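Local coordinates for eukaryotic translation initiation factor 4 gamma 5 (Trypanosoma cruzi, PDB 6OZU), which probably acts as a scaffold in translation initiation, its MIF4G domain being the kind of helical-repeat module through which eIF4G proteins bind the helicase eIF4A, at residues G16-E20 with G21-K25; I61-P64 with Y65-L69. One frame throughout, in Å; residues are numbered along the deposited sequence.

How the interactions relate
Interaction 1 is the turn between helix 6-17 and helix 23-31, and interaction 2 is the beginning of helix 63-76 with the residues leading into it, which packs against that hairpin. Their centres lie about 10 Å apart, and the side chains meet directly. Glu20 CB sits 3.3 Å from Tyr65 OH, Leu23 CD2 is 3.8 Å from Lys68 CD, and Val18 CG1 comes within 3.9 Å of Tyr66 CE1. Interaction 1 lies near the surface, about 21 Å from the centre of the chain, whereas interaction 2 lies deeper, at about 12 Å. Both tyrosines of interaction 2 therefore reach the loop that interaction 1 shapes, and the turn is packed against helix 63-76.

Interaction 1: residues G16-E20 with G21-K25; sequences GRVGE and GNLPK
The side-chain amide of Asn22 clasps the backbone of Arg17 and Gly19, closing the turn of a helical hairpin between helix 6-17 and helix 23-31. Asn22 ND2 gives a hydrogen bond of 2.7 Å to Arg17 O, with an N-H...O angle of 150°. That oxygen lies almost in the amide plane of Asn22, while ND2 stands tilted from the plane of the Arg17 carbonyl. On the acceptor side, Gly19 N donates to Asn22 OD1 at 2.9 Å, a more bent bond of 135°. Two bonds of opposite polarity thus fix the rotation of the amide, and they distinguish the nitrogen end from the oxygen end.

The torsions explain the reach: CG of Asn22 stands between its own backbone N and carbonyl carbon (chi1 68°), which turns the amide back over the preceding residues. Asn22 occupies the N-cap position of helix 23-31, yet its side chain is spent on the chain before it and makes no capping bond.

Beside this polar clasp, Val18 and Leu23 run side by side and point the same way. Both also lean on helix 63-76, where Val18 touches Tyr65 as well, so the turn is packed on that helix. Farther out, Arg17 makes a salt bridge from NH1 to Glu29, a second tie between the two arms of the hairpin. The apolar link across the turn is made by one methyl of each side chain, Val18 CG2 to Leu23 CD1, 3.8 Å.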
loop_
_atom_site.group_PDB
_atom_site.type_symbol
_atom_site.label_atom_id
_atom_site.label_comp_id
_atom_site.label_asym_id
_atom_site.label_seq_id
_atom_site.Cartn_x
_atom_site.Cartn_y
_atom_site.Cartn_z
ATOM N N GLY A 16 -5.480 -15.775 -10.370
ATOM C CA GLY A 16 -6.672 -16.538 -10.044
ATOM C C GLY A 16 -6.344 -17.727 -9.156
ATOM O O GLY A 16 -6.791 -17.769 -8.003
ATOM N N ARG A 17 -5.516 -18.687 -9.665
ATOM C CA ARG A 17 -5.133 -19.901 -8.922
ATOM C C ARG A 17 -4.207 -19.680 -7.700
ATOM O O ARG A 17 -4.013 -20.626 -6.947
ATOM C CB ARG A 17 -4.544 -21.025 -9.819
ATOM C CG ARG A 17 -3.836 -20.626 -11.096
ATOM C CD ARG A 17 -3.626 -21.813 -12.031
ATOM N NE ARG A 17 -2.684 -21.503 -13.116
ATOM C CZ ARG A 17 -3.024 -21.302 -14.388
ATOM N NH1 ARG A 17 -2.097 -21.018 -15.292
ATOM N NH2 ARG A 17 -4.293 -21.387 -14.764
ATOM N N VAL A 18 -3.680 -18.472 -7.460
ATOM C CA VAL A 18 -2.745 -18.259 -6.353
ATOM C C VAL A 18 -3.456 -18.284 -4.965
ATOM O O VAL A 18 -4.513 -17.674 -4.753
ATOM C CB VAL A 18 -1.800 -17.026 -6.551
ATOM C CG1 VAL A 18 -2.503 -15.695 -6.295
ATOM C CG2 VAL A 18 -0.536 -17.153 -5.710
ATOM N N GLY A 19 -2.838 -19.052 -4.071
ATOM C CA GLY A 19 -3.220 -19.266 -2.678
ATOM C C GLY A 19 -2.032 -19.693 -1.832
ATOM O O GLY A 19 -0.911 -19.822 -2.348
ATOM N N GLU A 20 -2.272 -19.907 -0.519
ATOM C CA GLU A 20 -1.261 -20.313 0.469
ATOM C C GLU A 20 -0.502 -21.594 0.050
ATOM O O GLU A 20 0.739 -21.588 -0.003
ATOM C CB GLU A 20 -1.919 -20.478 1.852
ATOM C CG GLU A 20 -0.965 -20.750 3.013
ATOM C CD GLU A 20 -1.577 -21.513 4.175
ATOM O OE1 GLU A 20 -2.065 -22.645 3.944
ATOM O OE2 GLU A 20 -1.551 -20.998 5.318
ATOM N N GLY A 21 -1.265 -22.629 -0.306
ATOM C CA GLY A 21 -0.748 -23.929 -0.711
ATOM C C GLY A 21 0.094 -23.974 -1.971
ATOM O O GLY A 21 1.115 -24.673 -1.986
ATOM N N ASN A 22 -0.320 -23.249 -3.043
ATOM C CA ASN A 22 0.361 -23.302 -4.351
ATOM C C ASN A 22 1.205 -22.072 -4.748
ATOM O O ASN A 22 1.655 -22.008 -5.897
ATOM C CB ASN A 22 -0.638 -23.625 -5.480
ATOM C CG ASN A 22 -1.674 -22.568 -5.807
ATOM O OD1 ASN A 22 -1.635 -21.414 -5.360
ATOM N ND2 ASN A 22 -2.634 -22.960 -6.619
ATOM N N LEU A 23 1.457 -21.142 -3.814
ATOM C CA LEU A 23 2.286 -19.966 -4.066
ATOM C C LEU A 23 3.656 -20.329 -4.734
ATOM O O LEU A 23 3.982 -19.694 -5.743
ATOM C CB LEU A 23 2.451 -19.118 -2.785
ATOM C CG LEU A 23 3.312 -17.853 -2.873
ATOM C CD1 LEU A 23 2.685 -16.788 -3.774
ATOM C CD2 LEU A 23 3.561 -17.293 -1.507
ATOM N N PRO A 24 4.413 -21.379 -4.281
ATOM C CA PRO A 24 5.683 -21.723 -4.960
ATOM C C PRO A 24 5.532 -22.170 -6.418
ATOM O O PRO A 24 6.423 -21.897 -7.233
ATOM C CB PRO A 24 6.268 -22.834 -4.083
ATOM C CG PRO A 24 5.568 -22.707 -2.768
ATOM C CD PRO A 24 4.195 -22.264 -3.117
ATOM N N LYS A 25 4.405 -22.839 -6.747
ATOM C CA LYS A 25 4.078 -23.291 -8.107
ATOM C C LYS A 25 3.712 -22.074 -8.963
ATOM O O LYS A 25 4.011 -22.047 -10.154
ATOM C CB LYS A 25 2.922 -24.320 -8.095
ATOM C CG LYS A 25 2.700 -24.996 -9.452
ATOM C CD LYS A 25 1.562 -26.011 -9.462
ATOM C CE LYS A 25 1.465 -26.686 -10.817
ATOM N NZ LYS A 25 0.483 -27.806 -10.830
#

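Interaction 2: residues I61-P64 with Y65-L69; sequences IFVP and YYVKL
The Tyr66 ring has the carbonyl oxygen of Phe62 over one face, 3.5 Å above the plane and over the ring centre. Its hydroxyl meets the Phe62 ring at the edge, with Tyr66 OH 3.3 Å from Phe62 CD2, and the two side chains lie side by side, pointing the same way. One face of the Phe62 ring carries Ile61 CD1, offset toward the rim. The Tyr65 ring, by contrast, turns an edge to the backbone: Tyr65 CD2 lies 3.7 Å from Phe62 CA, in the ring plane.

With CG of Tyr66 anti to its carbonyl carbon (chi1 -59°), the ring swings back toward the preceding turn, bringing one face against Phe62 O. Phe62 O also accepts the backbone N-H of Tyr66, with Tyr66 N at 3.2 Å, and Tyr65 N adds a weak bond. Val63 crosses Tyr66 at about a right angle, touching the ring through CG2. Val63 O receives Val67 N at 3.1 Å in a nearly straight bond of 170°.

At Pro64 O two donors from Lys68 converge. Lys68 N binds Pro64 O at 2.9 Å; the side chain bends at its last torsion (chi4 66°) so that Lys68 NZ returns to within 3.3 Å of Pro64 O, a weak bond. NZ has a second partner in His145, and Tyr66 OH bonds to Lys53. Val63 and Val67 also pack against Phe138 of helix 118-144.

The successive i-to-i+4 bonds are those of an alpha-helix, and proline suits its first turn because no backbone N-H is needed there; this is how helix 63-76 begins within the all-helical MIF4G fold.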
loop_
_atom_site.group_PDB
_atom_site.type_symbol
_atom_site.label_atom_id
_atom_site.label_comp_id
_atom_site.label_asym_id
_atom_site.label_seq_id
_atom_site.Cartn_x
_atom_site.Cartn_y
_atom_site.Cartn_z
ATOM N N ILE A 61 -7.723 -10.689 1.112
ATOM C CA ILE A 61 -7.105 -11.944 1.582
ATOM C C ILE A 61 -5.962 -12.440 0.660
ATOM O O ILE A 61 -4.927 -12.887 1.169
ATOM C CB ILE A 61 -8.155 -13.083 1.825
ATOM C CG1 ILE A 61 -9.632 -12.631 1.596
ATOM C CG2 ILE A 61 -7.971 -13.709 3.202
ATOM C CD1 ILE A 61 -10.185 -12.831 0.159
ATOM N N PHE A 62 -6.184 -12.415 -0.687
ATOM C CA PHE A 62 -5.223 -12.847 -1.712
ATOM C C PHE A 62 -4.202 -11.760 -2.094
ATOM O O PHE A 62 -3.223 -12.072 -2.768
ATOM C CB PHE A 62 -5.920 -13.330 -3.003
ATOM C CG PHE A 62 -7.298 -13.945 -2.930
ATOM C CD1 PHE A 62 -7.588 -14.946 -2.005
ATOM C CD2 PHE A 62 -8.275 -13.608 -3.864
ATOM C CE1 PHE A 62 -8.862 -15.511 -1.942
ATOM C CE2 PHE A 62 -9.543 -14.194 -3.820
ATOM C CZ PHE A 62 -9.831 -15.134 -2.852
ATOM N N VAL A 63 -4.433 -10.497 -1.687
ATOM C CA VAL A 63 -3.565 -9.370 -2.013
ATOM C C VAL A 63 -2.105 -9.623 -1.525
ATOM O O VAL A 63 -1.199 -9.369 -2.332
ATOM C CB VAL A 63 -4.143 -7.990 -1.594
ATOM C CG1 VAL A 63 -3.154 -6.861 -1.873
ATOM C CG2 VAL A 63 -5.441 -7.715 -2.343
ATOM N N PRO A 64 -1.823 -10.216 -0.324
ATOM C CA PRO A 64 -0.413 -10.487 0.031
ATOM C C PRO A 64 0.257 -11.451 -0.947
ATOM O O PRO A 64 1.469 -11.373 -1.126
ATOM C CB PRO A 64 -0.500 -11.112 1.429
ATOM C CG PRO A 64 -1.829 -10.745 1.954
ATOM C CD PRO A 64 -2.731 -10.629 0.769
ATOM N N TYR A 65 -0.535 -12.344 -1.589
ATOM C CA TYR A 65 -0.015 -13.312 -2.558
ATOM C C TYR A 65 0.337 -12.654 -3.879
ATOM O O TYR A 65 1.316 -13.063 -4.490
ATOM C CB TYR A 65 -0.963 -14.509 -2.763
ATOM C CG TYR A 65 -1.244 -15.255 -1.481
ATOM C CD1 TYR A 65 -0.286 -16.093 -0.913
ATOM C CD2 TYR A 65 -2.449 -15.084 -0.801
ATOM C CE1 TYR A 65 -0.525 -16.751 0.292
ATOM C CE2 TYR A 65 -2.702 -15.741 0.401
ATOM C CZ TYR A 65 -1.740 -16.580 0.941
ATOM O OH TYR A 65 -1.981 -17.220 2.130
ATOM N N TYR A 66 -0.466 -11.649 -4.322
ATOM C CA TYR A 66 -0.251 -10.877 -5.549
ATOM C C TYR A 66 1.042 -10.113 -5.396
ATOM O O TYR A 66 1.877 -10.109 -6.308
ATOM C CB TYR A 66 -1.381 -9.858 -5.793
ATOM C CG TYR A 66 -2.771 -10.430 -5.906
ATOM C CD1 TYR A 66 -2.981 -11.720 -6.385
ATOM C CD2 TYR A 66 -3.882 -9.672 -5.565
ATOM C CE1 TYR A 66 -4.266 -12.245 -6.511
ATOM C CE2 TYR A 66 -5.168 -10.204 -5.635
ATOM C CZ TYR A 66 -5.357 -11.484 -6.129
ATOM O OH TYR A 66 -6.626 -12.001 -6.228
ATOM N N VAL A 67 1.196 -9.472 -4.225
ATOM C CA VAL A 67 2.346 -8.677 -3.822
ATOM C C VAL A 67 3.596 -9.587 -3.708
ATOM O O VAL A 67 4.670 -9.183 -4.149
ATOM C CB VAL A 67 1.988 -7.848 -2.554
ATOM C CG1 VAL A 67 3.209 -7.292 -1.871
ATOM C CG2 VAL A 67 1.035 -6.709 -2.896
ATOM N N LYS A 68 3.433 -10.846 -3.231
ATOM C CA LYS A 68 4.525 -11.832 -3.144
ATOM C C LYS A 68 4.994 -12.333 -4.526
ATOM O O LYS A 68 6.138 -12.783 -4.656
ATOM C CB LYS A 68 4.145 -13.005 -2.237
ATOM C CG LYS A 68 4.330 -12.697 -0.760
ATOM C CD LYS A 68 3.854 -13.841 0.124
ATOM C CE LYS A 68 3.776 -13.437 1.565
ATOM N NZ LYS A 68 2.737 -12.410 1.794
ATOM N N LEU A 69 4.109 -12.249 -5.548
ATOM C CA LEU A 69 4.397 -12.639 -6.931
ATOM C C LEU A 69 5.247 -11.557 -7.584
ATOM O O LEU A 69 6.134 -11.877 -8.368
ATOM C CB LEU A 69 3.105 -12.880 -7.740
ATOM C CG LEU A 69 2.336 -14.183 -7.467
ATOM C CD1 LEU A 69 0.977 -14.162 -8.137
ATOM C CD2 LEU A 69 3.125 -15.420 -7.915
#